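Local coordinates for protein cryptochrome DASH, chloroplast/mitochondrial (Arabidopsis thaliana, PDB 2IJG) that repairs cyclobutane pyrimidine dimers in single-stranded DNA as a photolyase carrying FAD and a methenyltetrahydrofolate, and may also serve as a photoreceptor, at residues Val140-Glu145 with Leu170-Gly175; Lys144-Glu149 with Tyr332-Ser337; Ser176-Lys181 with Ile298-Ile303. One frame throughout, in Å; residues are numbered along the deposited sequence.

Contact 1 of 3, residues Val140-Glu145 with Leu170-Gly175; sequences VFAHKE and LELIWG
One face of the Phe141 ring is taken by the aliphatic part of Glu171: CB of Glu171 stands 4.0 Å from the ring centroid, offset toward the rim, in a CH-pi contact, and the two side chains run side by side in the same direction. At the edge of that ring Ile173 CD1 approaches Phe141 CD2 at 3.9 Å. The imidazole of His143 has the backbone of Trp174 at its edge, while its CD2 comes to 3.0 Å from Gly175 O. His143 is on the same face of the sheet as Phe141 and Ile173; chi1 of -83° (CG anti to the carbonyl carbon) turns its ring toward the end of the other segment, and its ND1 is hydrogen-bonded to Asp50. Were this imidazole replaced by an alanine, Asp50 would probably lose this partner and a gap would be likely to open beside Gly175. The indole of Trp174 is met obliquely by Lys144 CB, 3.8 Å from CD1 of Trp174. The two strands pair in parallel. Glu171 N donates to Val140 O at 2.8 Å and Ile173 N to Ala142 O at 2.9 Å; Lys144 N continues the ladder to Ile173 O. Leu170 and Leu172 lie on the other face with Val140 and Ala142, where Leu172 CD2 and Ala142 CB are 4.2 Å apart. Strand 169-173 is an edge strand of the five-stranded parallel sheet, next to strand 137-143, and helix 148-163 makes the crossover between them, touching Leu170 and Leu172, while helix 57-64 packs against Phe141, His143 and Ile173.

Contact 2 of 3, residues Lys144-Glu149 with Tyr332-Ser337; sequences KETCSE and YFRFLS. With MHF (5,10-methenyl-6,7,8-trihydrofolic acid), chain C.
Segment 144-149 leaves its strand as an irregular turn and enters a helix at Ser148, with Cys147 as the N-cap residue; it passes a helical turn of 332-337, the backbones coming nearest at Cys147 and Ser337, whose CA atoms are 6.5 Å apart. Glu145 and Arg334 form a buried salt bridge. NH1 of Arg334 donates to Glu145 OE2 at 3.0 Å in a nearly straight bond (173°), the oxygen lying at the edge of the guanidinium and in its plane, with the carboxylate turned 28° from that plane. NH2 of Arg334 has a long, weak ion pair with Asp425. Beside it the hydroxyl OG1 of Thr146 donates to Ser337 OG at 2.9 Å; chi1 of 56° sets OG1 between the backbone N and carbonyl carbon, facing the helix. Cys147 SG rests 4.0 Å from Ser337 CB. At the start of its helix, Glu149 N donates to O4 of the folate at 3.0 Å. The side chain of Ser148 also touches the folate, at C16. The turn thus joins the alpha/beta domain to a helix of the FAD-binding region and supplies part of the antenna-folate site of this photolyase-family protein.

Contact 3 of 3, residues Ser176-Lys181 with Ile298-Ile303; sequences STMYHK and ISPRFI
The irregular segment 176-181 runs past the first turn of a helix that starts at Pro300, with the CA atoms of Met178 and Pro300 5.1 Å apart. Pro300 buries more surface here than any other residue. Its CB points toward the loop, and CG packs on the peptide between Thr177 and Met178, 3.6 Å from Thr177 C, while Ser176 O lies 3.7 Å from the same CG. The side chains of Met178 and Pro300 run antiparallel alongside each other, and Met178 CG is unusually close to Pro300 CB at 3.3 Å, a tight spot. CG of Met178 sits anti to its carbonyl carbon (chi1 -89°), beside the backbone N, which brings it alongside the proline. Arg301 adds its aliphatic stem, CG lying 4.0 Å from Met178 O, whereas its guanidinium forms salt bridges with Asp55 and Asp57. No hydrogen bond links the two segments; the backbone N atoms of Met178 and Tyr179 are instead held by Asp331 on helix 318-340. Before the helix, Ser299 is the N-cap, its OG accepting a weak bond from Phe302 N. This is apolar packing of a capped, proline-led helix start against the loop after the last strand of the Rossmann-like photolyase alpha/beta domain.

How the contacts relate
Contacts 1 and 2 share Lys144 and Glu145: the chain leaving strand 137-143 passes from sheet pairing straight into the contact with helix 318-340. Their centres are 14 Å apart, and Trp174 of contact 1 meets Phe335 of contact 2, ring planes about 10° apart. Contact 3 follows as the chain continues beyond Gly175, and its loop touches the same helix, with Arg334 CB 3.9 Å from Thr177 CG2. Helix 318-340 is therefore common ground for all three. The side chains of Arg334 and Pro300 lie about 9 and 8 Å from the bound FAD, which Phe333, on the same helical turn as Arg334, touches. Glu149 meets the folate, so contact 2 lies beside both chromophores, while contact 1 belongs to the sheet itself.

Contact 1 of 3, residues Val140-Glu145 with Leu170-Gly175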
loop_
_atom_site.group_PDB
_atom_site.type_symbol
_atom_site.label_atom_id
_atom_site.label_comp_id
_atom_site.label_asym_id
_atom_site.label_seq_id
_atom_site.Cartn_x
_atom_site.Cartn_y
_atom_site.Cartn_z
ATOM N N VAL A 140 -19.943 -5.618 -15.158
ATOM C CA VAL A 140 -19.340 -5.538 -13.839
ATOM C C VAL A 140 -17.987 -4.889 -14.074
ATOM O O VAL A 140 -17.117 -5.482 -14.716
ATOM C CB VAL A 140 -19.119 -6.926 -13.205
ATOM C CG1 VAL A 140 -18.258 -6.788 -11.956
ATOM C CG2 VAL A 140 -20.452 -7.555 -12.844
ATOM N N PHE A 141 -17.830 -3.659 -13.591
ATOM C CA PHE A 141 -16.573 -2.930 -13.732
ATOM C C PHE A 141 -15.698 -3.110 -12.497
ATOM O O PHE A 141 -16.203 -3.308 -11.393
ATOM C CB PHE A 141 -16.821 -1.431 -13.942
ATOM C CG PHE A 141 -17.247 -1.073 -15.336
ATOM C CD1 PHE A 141 -18.583 -1.136 -15.712
ATOM C CD2 PHE A 141 -16.301 -0.685 -16.281
ATOM C CE1 PHE A 141 -18.974 -0.817 -17.007
ATOM C CE2 PHE A 141 -16.681 -0.364 -17.584
ATOM C CZ PHE A 141 -18.021 -0.430 -17.945
ATOM N N ALA A 142 -14.386 -3.028 -12.698
ATOM C CA ALA A 142 -13.415 -3.175 -11.616
ATOM C C ALA A 142 -12.029 -2.961 -12.202
ATOM O O ALA A 142 -11.860 -2.998 -13.420
ATOM C CB ALA A 142 -13.508 -4.573 -11.003
ATOM N N HIS A 143 -11.041 -2.735 -11.342
ATOM C CA HIS A 143 -9.679 -2.540 -11.818
ATOM C C HIS A 143 -8.971 -3.876 -12.004
ATOM O O HIS A 143 -9.233 -4.844 -11.287
ATOM C CB HIS A 143 -8.873 -1.670 -10.848
ATOM C CG HIS A 143 -9.087 -0.198 -11.029
ATOM N ND1 HIS A 143 -9.943 0.535 -10.236
ATOM C CD2 HIS A 143 -8.556 0.675 -11.918
ATOM C CE1 HIS A 143 -9.929 1.797 -10.626
ATOM N NE2 HIS A 143 -9.096 1.910 -11.645
ATOM N N LYS A 144 -8.078 -3.915 -12.984
ATOM C CA LYS A 144 -7.299 -5.105 -13.292
ATOM C C LYS A 144 -6.166 -5.241 -12.275
ATOM O O LYS A 144 -5.495 -4.260 -11.955
ATOM C CB LYS A 144 -6.699 -4.977 -14.696
ATOM C CG LYS A 144 -5.841 -6.157 -15.139
ATOM C CD LYS A 144 -6.693 -7.299 -15.667
ATOM C CE LYS A 144 -5.846 -8.513 -16.022
ATOM N NZ LYS A 144 -5.221 -9.098 -14.803
ATOM N N GLU A 145 -5.966 -6.451 -11.762
ATOM C CA GLU A 145 -4.893 -6.711 -10.807
ATOM C C GLU A 145 -3.792 -7.474 -11.545
ATOM O O GLU A 145 -3.987 -7.877 -12.692
ATOM C CB GLU A 145 -5.419 -7.521 -9.628
ATOM C CG GLU A 145 -6.275 -6.708 -8.674
ATOM C CD GLU A 145 -5.453 -5.699 -7.904
ATOM O OE1 GLU A 145 -6.040 -4.909 -7.130
ATOM O OE2 GLU A 145 -4.214 -5.704 -8.074
ATOM N N LEU A 170 -17.590 -8.875 -17.723
ATOM C CA LEU A 170 -16.644 -8.383 -16.727
ATOM C C LEU A 170 -15.752 -7.398 -17.479
ATOM O O LEU A 170 -15.142 -7.753 -18.485
ATOM C CB LEU A 170 -15.786 -9.531 -16.189
ATOM C CG LEU A 170 -15.191 -9.471 -14.773
ATOM C CD1 LEU A 170 -13.798 -10.081 -14.819
ATOM C CD2 LEU A 170 -15.124 -8.048 -14.239
ATOM N N GLU A 171 -15.684 -6.161 -17.003
ATOM C CA GLU A 171 -14.858 -5.148 -17.654
ATOM C C GLU A 171 -13.736 -4.717 -16.716
ATOM O O GLU A 171 -13.960 -3.937 -15.792
ATOM C CB GLU A 171 -15.710 -3.931 -18.018
ATOM C CG GLU A 171 -16.923 -4.244 -18.868
ATOM C CD GLU A 171 -16.569 -4.567 -20.306
ATOM O OE1 GLU A 171 -17.504 -4.811 -21.097
ATOM O OE2 GLU A 171 -15.367 -4.574 -20.654
ATOM N N LEU A 172 -12.531 -5.224 -16.951
ATOM C CA LEU A 172 -11.394 -4.879 -16.106
ATOM C C LEU A 172 -10.620 -3.710 -16.691
ATOM O O LEU A 172 -10.076 -3.793 -17.791
ATOM C CB LEU A 172 -10.481 -6.094 -15.933
ATOM C CG LEU A 172 -11.178 -7.311 -15.314
ATOM C CD1 LEU A 172 -10.248 -8.514 -15.332
ATOM C CD2 LEU A 172 -11.614 -6.982 -13.891
ATOM N N ILE A 173 -10.578 -2.617 -15.942
ATOM C CA ILE A 173 -9.894 -1.411 -16.373
ATOM C C ILE A 173 -8.541 -1.256 -15.697
ATOM O O ILE A 173 -8.421 -1.350 -14.474
ATOM C CB ILE A 173 -10.770 -0.156 -16.092
ATOM C CG1 ILE A 173 -11.821 0.015 -17.199
ATOM C CG2 ILE A 173 -9.911 1.095 -16.055
ATOM C CD1 ILE A 173 -12.610 -1.230 -17.545
ATOM N N TRP A 174 -7.512 -1.022 -16.498
ATOM C CA TRP A 174 -6.192 -0.851 -15.929
ATOM C C TRP A 174 -6.132 0.548 -15.347
ATOM O O TRP A 174 -6.664 1.493 -15.927
ATOM C CB TRP A 174 -5.112 -1.017 -16.988
ATOM C CG TRP A 174 -3.917 -1.711 -16.433
ATOM C CD1 TRP A 174 -3.757 -3.060 -16.247
ATOM C CD2 TRP A 174 -2.753 -1.093 -15.901
ATOM N NE1 TRP A 174 -2.560 -3.315 -15.626
ATOM C CE2 TRP A 174 -1.923 -2.125 -15.401
ATOM C CE3 TRP A 174 -2.328 0.233 -15.794
ATOM C CZ2 TRP A 174 -0.696 -1.869 -14.804
ATOM C CZ3 TRP A 174 -1.116 0.486 -15.205
ATOM C CH2 TRP A 174 -0.308 -0.561 -14.714
ATOM N N GLY A 175 -5.498 0.683 -14.192
ATOM C CA GLY A 175 -5.409 1.993 -13.587
ATOM C C GLY A 175 -5.017 1.925 -12.131
ATOM O O GLY A 175 -5.872 1.847 -11.248
#

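Contact 2 of 3, residues Lys144-Glu149 with Tyr332-Ser337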
loop_
_atom_site.group_PDB
_atom_site.type_symbol
_atom_site.label_atom_id
_atom_site.label_comp_id
_atom_site.label_asym_id
_atom_site.label_seq_id
_atom_site.Cartn_x
_atom_site.Cartn_y
_atom_site.Cartn_z
ATOM N N LYS A 144 -8.078 -3.915 -12.984
ATOM C CA LYS A 144 -7.299 -5.105 -13.292
ATOM C C LYS A 144 -6.166 -5.241 -12.275
ATOM O O LYS A 144 -5.495 -4.260 -11.955
ATOM C CB LYS A 144 -6.699 -4.977 -14.696
ATOM C CG LYS A 144 -5.841 -6.157 -15.139
ATOM C CD LYS A 144 -6.693 -7.299 -15.667
ATOM C CE LYS A 144 -5.846 -8.513 -16.022
ATOM N NZ LYS A 144 -5.221 -9.098 -14.803
ATOM N N GLU A 145 -5.966 -6.451 -11.762
ATOM C CA GLU A 145 -4.893 -6.711 -10.807
ATOM C C GLU A 145 -3.792 -7.474 -11.545
ATOM O O GLU A 145 -3.987 -7.877 -12.692
ATOM C CB GLU A 145 -5.419 -7.521 -9.628
ATOM C CG GLU A 145 -6.275 -6.708 -8.674
ATOM C CD GLU A 145 -5.453 -5.699 -7.904
ATOM O OE1 GLU A 145 -6.040 -4.909 -7.130
ATOM O OE2 GLU A 145 -4.214 -5.704 -8.074
ATOM N N THR A 146 -2.646 -7.682 -10.902
ATOM C CA THR A 146 -1.540 -8.366 -11.572
ATOM C C THR A 146 -1.019 -9.675 -10.985
ATOM O O THR A 146 -0.557 -10.538 -11.728
ATOM C CB THR A 146 -0.337 -7.422 -11.729
ATOM O OG1 THR A 146 0.048 -6.924 -10.444
ATOM C CG2 THR A 146 -0.691 -6.256 -12.640
ATOM N N CYS A 147 -1.075 -9.839 -9.668
ATOM C CA CYS A 147 -0.567 -11.070 -9.071
ATOM C C CYS A 147 -1.554 -12.228 -9.163
ATOM O O CYS A 147 -2.767 -12.024 -9.203
ATOM C CB CYS A 147 -0.135 -10.804 -7.629
ATOM S SG CYS A 147 1.214 -9.590 -7.584
ATOM N N SER A 148 -1.022 -13.445 -9.204
ATOM C CA SER A 148 -1.829 -14.649 -9.365
ATOM C C SER A 148 -3.086 -14.815 -8.510
ATOM O O SER A 148 -4.131 -15.200 -9.033
ATOM C CB SER A 148 -0.943 -15.891 -9.228
ATOM O OG SER A 148 -0.380 -15.980 -7.938
ATOM N N GLU A 149 -3.012 -14.540 -7.212
ATOM C CA GLU A 149 -4.206 -14.693 -6.387
ATOM C C GLU A 149 -5.348 -13.794 -6.878
ATOM O O GLU A 149 -6.489 -14.238 -6.986
ATOM C CB GLU A 149 -3.892 -14.402 -4.913
ATOM C CG GLU A 149 -3.085 -15.506 -4.224
ATOM C CD GLU A 149 -2.699 -15.170 -2.787
ATOM O OE1 GLU A 149 -2.046 -16.014 -2.140
ATOM O OE2 GLU A 149 -3.038 -14.069 -2.300
ATOM N N TYR A 332 7.217 0.620 -11.275
ATOM C CA TYR A 332 8.139 -0.408 -11.733
ATOM C C TYR A 332 7.845 -1.789 -11.163
ATOM O O TYR A 332 7.888 -2.781 -11.887
ATOM C CB TYR A 332 9.577 -0.012 -11.412
ATOM C CG TYR A 332 10.600 -0.986 -11.937
ATOM C CD1 TYR A 332 11.435 -1.686 -11.065
ATOM C CD2 TYR A 332 10.729 -1.222 -13.308
ATOM C CE1 TYR A 332 12.378 -2.600 -11.543
ATOM C CE2 TYR A 332 11.667 -2.136 -13.800
ATOM C CZ TYR A 332 12.490 -2.819 -12.908
ATOM O OH TYR A 332 13.428 -3.713 -13.382
ATOM N N PHE A 333 7.545 -1.865 -9.871
ATOM C CA PHE A 333 7.252 -3.159 -9.269
ATOM C C PHE A 333 5.920 -3.739 -9.742
ATOM O O PHE A 333 5.767 -4.951 -9.833
ATOM C CB PHE A 333 7.316 -3.060 -7.740
ATOM C CG PHE A 333 8.725 -3.049 -7.209
ATOM C CD1 PHE A 333 9.596 -4.098 -7.503
ATOM C CD2 PHE A 333 9.196 -1.983 -6.455
ATOM C CE1 PHE A 333 10.913 -4.080 -7.055
ATOM C CE2 PHE A 333 10.516 -1.956 -6.001
ATOM C CZ PHE A 333 11.374 -3.004 -6.303
ATOM N N ARG A 334 4.962 -2.875 -10.052
ATOM C CA ARG A 334 3.674 -3.343 -10.556
ATOM C C ARG A 334 3.912 -4.059 -11.887
ATOM O O ARG A 334 3.445 -5.174 -12.099
ATOM C CB ARG A 334 2.733 -2.162 -10.799
ATOM C CG ARG A 334 1.832 -1.813 -9.643
ATOM C CD ARG A 334 0.653 -2.781 -9.549
ATOM N NE ARG A 334 -0.279 -2.375 -8.498
ATOM C CZ ARG A 334 -1.348 -3.074 -8.134
ATOM N NH1 ARG A 334 -1.631 -4.226 -8.736
ATOM N NH2 ARG A 334 -2.136 -2.622 -7.166
ATOM N N PHE A 335 4.638 -3.404 -12.785
ATOM C CA PHE A 335 4.915 -3.991 -14.090
ATOM C C PHE A 335 5.807 -5.213 -13.951
ATOM O O PHE A 335 5.668 -6.189 -14.689
ATOM C CB PHE A 335 5.571 -2.953 -15.012
ATOM C CG PHE A 335 4.692 -1.771 -15.306
ATOM C CD1 PHE A 335 3.417 -1.952 -15.829
ATOM C CD2 PHE A 335 5.131 -0.476 -15.046
ATOM C CE1 PHE A 335 2.588 -0.868 -16.089
ATOM C CE2 PHE A 335 4.309 0.621 -15.300
ATOM C CZ PHE A 335 3.031 0.423 -15.825
ATOM N N LEU A 336 6.714 -5.157 -12.985
ATOM C CA LEU A 336 7.641 -6.249 -12.738
ATOM C C LEU A 336 6.866 -7.493 -12.296
ATOM O O LEU A 336 7.231 -8.621 -12.642
ATOM C CB LEU A 336 8.653 -5.813 -11.670
ATOM C CG LEU A 336 9.879 -6.671 -11.336
ATOM C CD1 LEU A 336 9.442 -7.880 -10.521
ATOM C CD2 LEU A 336 10.604 -7.084 -12.620
ATOM N N SER A 337 5.783 -7.290 -11.551
ATOM C CA SER A 337 4.986 -8.420 -11.088
ATOM C C SER A 337 4.366 -9.166 -12.269
ATOM O O SER A 337 4.099 -10.362 -12.182
ATOM C CB SER A 337 3.892 -7.955 -10.123
ATOM O OG SER A 337 2.931 -7.151 -10.782
HETATM N N1 MHF C . -0.467 -11.425 -1.956
HETATM C C2 MHF C . -1.278 -10.962 -2.969
HETATM N NA2 MHF C . -1.935 -9.776 -2.809
HETATM N N3 MHF C . -1.437 -11.653 -4.103
HETATM C C4 MHF C . -0.811 -12.849 -4.301
HETATM O O4 MHF C . -0.981 -13.467 -5.359
HETATM C C4A MHF C . 0.033 -13.374 -3.268
HETATM N N5 MHF C . 0.715 -14.615 -3.343
HETATM C C6 MHF C . 1.244 -15.308 -2.117
HETATM C C7 MHF C . 2.003 -14.230 -1.311
HETATM N N8 MHF C . 1.030 -13.116 -1.073
HETATM C C8A MHF C . 0.202 -12.633 -2.088
HETATM C C9 MHF C . 2.129 -16.466 -2.614
HETATM N N10 MHF C . 2.236 -16.213 -4.073
HETATM C C11 MHF C . 0.969 -15.539 -4.450
HETATM C C12 MHF C . 2.906 -19.787 -6.375
HETATM C C13 MHF C . 3.776 -19.414 -5.303
HETATM C C14 MHF C . 3.534 -18.262 -4.555
HETATM C C15 MHF C . 2.413 -17.434 -4.839
HETATM C C16 MHF C . 1.518 -17.819 -5.914
HETATM C C17 MHF C . 1.762 -18.982 -6.670
HETATM C C MHF C . 3.230 -20.995 -7.176
HETATM O O MHF C . 4.226 -21.642 -6.902
HETATM N N MHF C . 2.460 -21.386 -8.221
HETATM C CA MHF C . 2.874 -22.572 -8.998
HETATM C CB MHF C . 1.736 -23.576 -9.191
HETATM C CG MHF C . 1.243 -24.032 -7.804
HETATM C CD MHF C . 0.138 -25.048 -7.907
HETATM O OE1 MHF C . -0.263 -25.417 -8.990
HETATM O OE2 MHF C . -0.408 -25.552 -6.779
HETATM C CT MHF C . 3.436 -22.095 -10.333
HETATM O O1 MHF C . 3.342 -20.934 -10.660
HETATM O O2 MHF C . 4.074 -22.959 -11.137
#

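Contact 3 of 3, residues Ser176-Lys181 with Ile298-Ile303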
loop_
_atom_site.group_PDB
_atom_site.type_symbol
_atom_site.label_atom_id
_atom_site.label_comp_id
_atom_site.label_asym_id
_atom_site.label_seq_id
_atom_site.Cartn_x
_atom_site.Cartn_y
_atom_site.Cartn_z
ATOM N N SER A 176 -3.717 1.948 -11.880
ATOM C CA SER A 176 -3.200 1.900 -10.524
ATOM C C SER A 176 -1.793 2.474 -10.517
ATOM O O SER A 176 -1.214 2.692 -9.460
ATOM C CB SER A 176 -3.179 0.455 -10.011
ATOM O OG SER A 176 -2.413 -0.385 -10.865
ATOM N N THR A 177 -1.260 2.740 -11.708
ATOM C CA THR A 177 0.092 3.276 -11.846
ATOM C C THR A 177 0.138 4.704 -12.378
ATOM O O THR A 177 -0.831 5.188 -12.959
ATOM C CB THR A 177 0.920 2.410 -12.801
ATOM O OG1 THR A 177 0.274 2.374 -14.077
ATOM C CG2 THR A 177 1.059 0.994 -12.262
ATOM N N MET A 178 1.273 5.370 -12.176
ATOM C CA MET A 178 1.470 6.733 -12.663
ATOM C C MET A 178 1.415 6.676 -14.178
ATOM O O MET A 178 0.662 7.411 -14.818
ATOM C CB MET A 178 2.838 7.272 -12.256
ATOM C CG MET A 178 2.890 7.978 -10.923
ATOM S SD MET A 178 3.581 9.636 -11.103
ATOM C CE MET A 178 5.270 9.247 -11.570
ATOM N N TYR A 179 2.246 5.805 -14.740
ATOM C CA TYR A 179 2.303 5.614 -16.182
ATOM C C TYR A 179 1.376 4.464 -16.540
ATOM O O TYR A 179 1.429 3.401 -15.922
ATOM C CB TYR A 179 3.729 5.291 -16.622
ATOM C CG TYR A 179 4.690 6.445 -16.462
ATOM C CD1 TYR A 179 5.550 6.523 -15.364
ATOM C CD2 TYR A 179 4.746 7.463 -17.417
ATOM C CE1 TYR A 179 6.446 7.587 -15.226
ATOM C CE2 TYR A 179 5.634 8.531 -17.290
ATOM C CZ TYR A 179 6.481 8.587 -16.197
ATOM O OH TYR A 179 7.374 9.627 -16.093
ATOM N N HIS A 180 0.528 4.681 -17.537
ATOM C CA HIS A 180 -0.430 3.670 -17.964
ATOM C C HIS A 180 0.271 2.553 -18.734
ATOM O O HIS A 180 1.182 2.808 -19.525
ATOM C CB HIS A 180 -1.507 4.324 -18.831
ATOM C CG HIS A 180 -2.745 3.498 -18.984
ATOM N ND1 HIS A 180 -2.784 2.345 -19.735
ATOM C CD2 HIS A 180 -3.986 3.653 -18.463
ATOM C CE1 HIS A 180 -3.996 1.820 -19.669
ATOM N NE2 HIS A 180 -4.744 2.595 -18.904
ATOM N N LYS A 181 -0.156 1.317 -18.497
ATOM C CA LYS A 181 0.438 0.159 -19.150
ATOM C C LYS A 181 0.459 0.264 -20.672
ATOM O O LYS A 181 1.423 -0.157 -21.311
ATOM C CB LYS A 181 -0.303 -1.117 -18.748
ATOM C CG LYS A 181 0.408 -2.390 -19.171
ATOM C CD LYS A 181 -0.292 -3.624 -18.617
ATOM C CE LYS A 181 -1.410 -4.099 -19.531
ATOM N NZ LYS A 181 -0.857 -4.742 -20.763
ATOM N N ILE A 298 -6.037 6.928 -2.759
ATOM C CA ILE A 298 -5.553 8.064 -3.532
ATOM C C ILE A 298 -4.787 7.456 -4.696
ATOM O O ILE A 298 -4.319 6.320 -4.607
ATOM C CB ILE A 298 -4.598 8.981 -2.726
ATOM C CG1 ILE A 298 -3.395 8.183 -2.221
ATOM C CG2 ILE A 298 -5.359 9.650 -1.583
ATOM C CD1 ILE A 298 -2.400 9.022 -1.442
ATOM N N SER A 299 -4.663 8.193 -5.794
ATOM C CA SER A 299 -3.946 7.661 -6.942
ATOM C C SER A 299 -2.700 8.465 -7.268
ATOM O O SER A 299 -2.613 9.657 -6.972
ATOM C CB SER A 299 -4.864 7.614 -8.168
ATOM O OG SER A 299 -5.114 8.914 -8.667
ATOM N N PRO A 300 -1.704 7.812 -7.880
ATOM C CA PRO A 300 -0.462 8.491 -8.243
ATOM C C PRO A 300 -0.683 9.643 -9.227
ATOM O O PRO A 300 0.056 10.627 -9.208
ATOM C CB PRO A 300 0.398 7.360 -8.824
ATOM C CG PRO A 300 -0.606 6.375 -9.323
ATOM C CD PRO A 300 -1.652 6.386 -8.243
ATOM N N ARG A 301 -1.695 9.532 -10.080
ATOM C CA ARG A 301 -1.965 10.599 -11.036
ATOM C C ARG A 301 -2.463 11.840 -10.294
ATOM O O ARG A 301 -2.179 12.967 -10.705
ATOM C CB ARG A 301 -2.983 10.143 -12.088
ATOM C CG ARG A 301 -2.476 8.980 -12.942
ATOM C CD ARG A 301 -3.392 8.638 -14.111
ATOM N NE ARG A 301 -4.753 8.308 -13.694
ATOM C CZ ARG A 301 -5.622 7.632 -14.443
ATOM N NH1 ARG A 301 -5.274 7.203 -15.654
ATOM N NH2 ARG A 301 -6.846 7.395 -13.993
ATOM N N PHE A 302 -3.194 11.627 -9.199
ATOM C CA PHE A 302 -3.694 12.732 -8.382
ATOM C C PHE A 302 -2.494 13.387 -7.701
ATOM O O PHE A 302 -2.380 14.614 -7.655
ATOM C CB PHE A 302 -4.671 12.217 -7.315
ATOM C CG PHE A 302 -5.011 13.238 -6.253
ATOM C CD1 PHE A 302 -5.685 14.410 -6.581
ATOM C CD2 PHE A 302 -4.644 13.027 -4.928
ATOM C CE1 PHE A 302 -5.988 15.360 -5.600
ATOM C CE2 PHE A 302 -4.941 13.968 -3.942
ATOM C CZ PHE A 302 -5.614 15.139 -4.278
ATOM N N ILE A 303 -1.598 12.556 -7.175
ATOM C CA ILE A 303 -0.402 13.054 -6.508
ATOM C C ILE A 303 0.439 13.875 -7.481
ATOM O O ILE A 303 0.943 14.941 -7.135
ATOM C CB ILE A 303 0.451 11.892 -5.953
ATOM C CG1 ILE A 303 -0.329 11.152 -4.864
ATOM C CG2 ILE A 303 1.762 12.424 -5.396
ATOM C CD1 ILE A 303 0.403 9.939 -4.287
#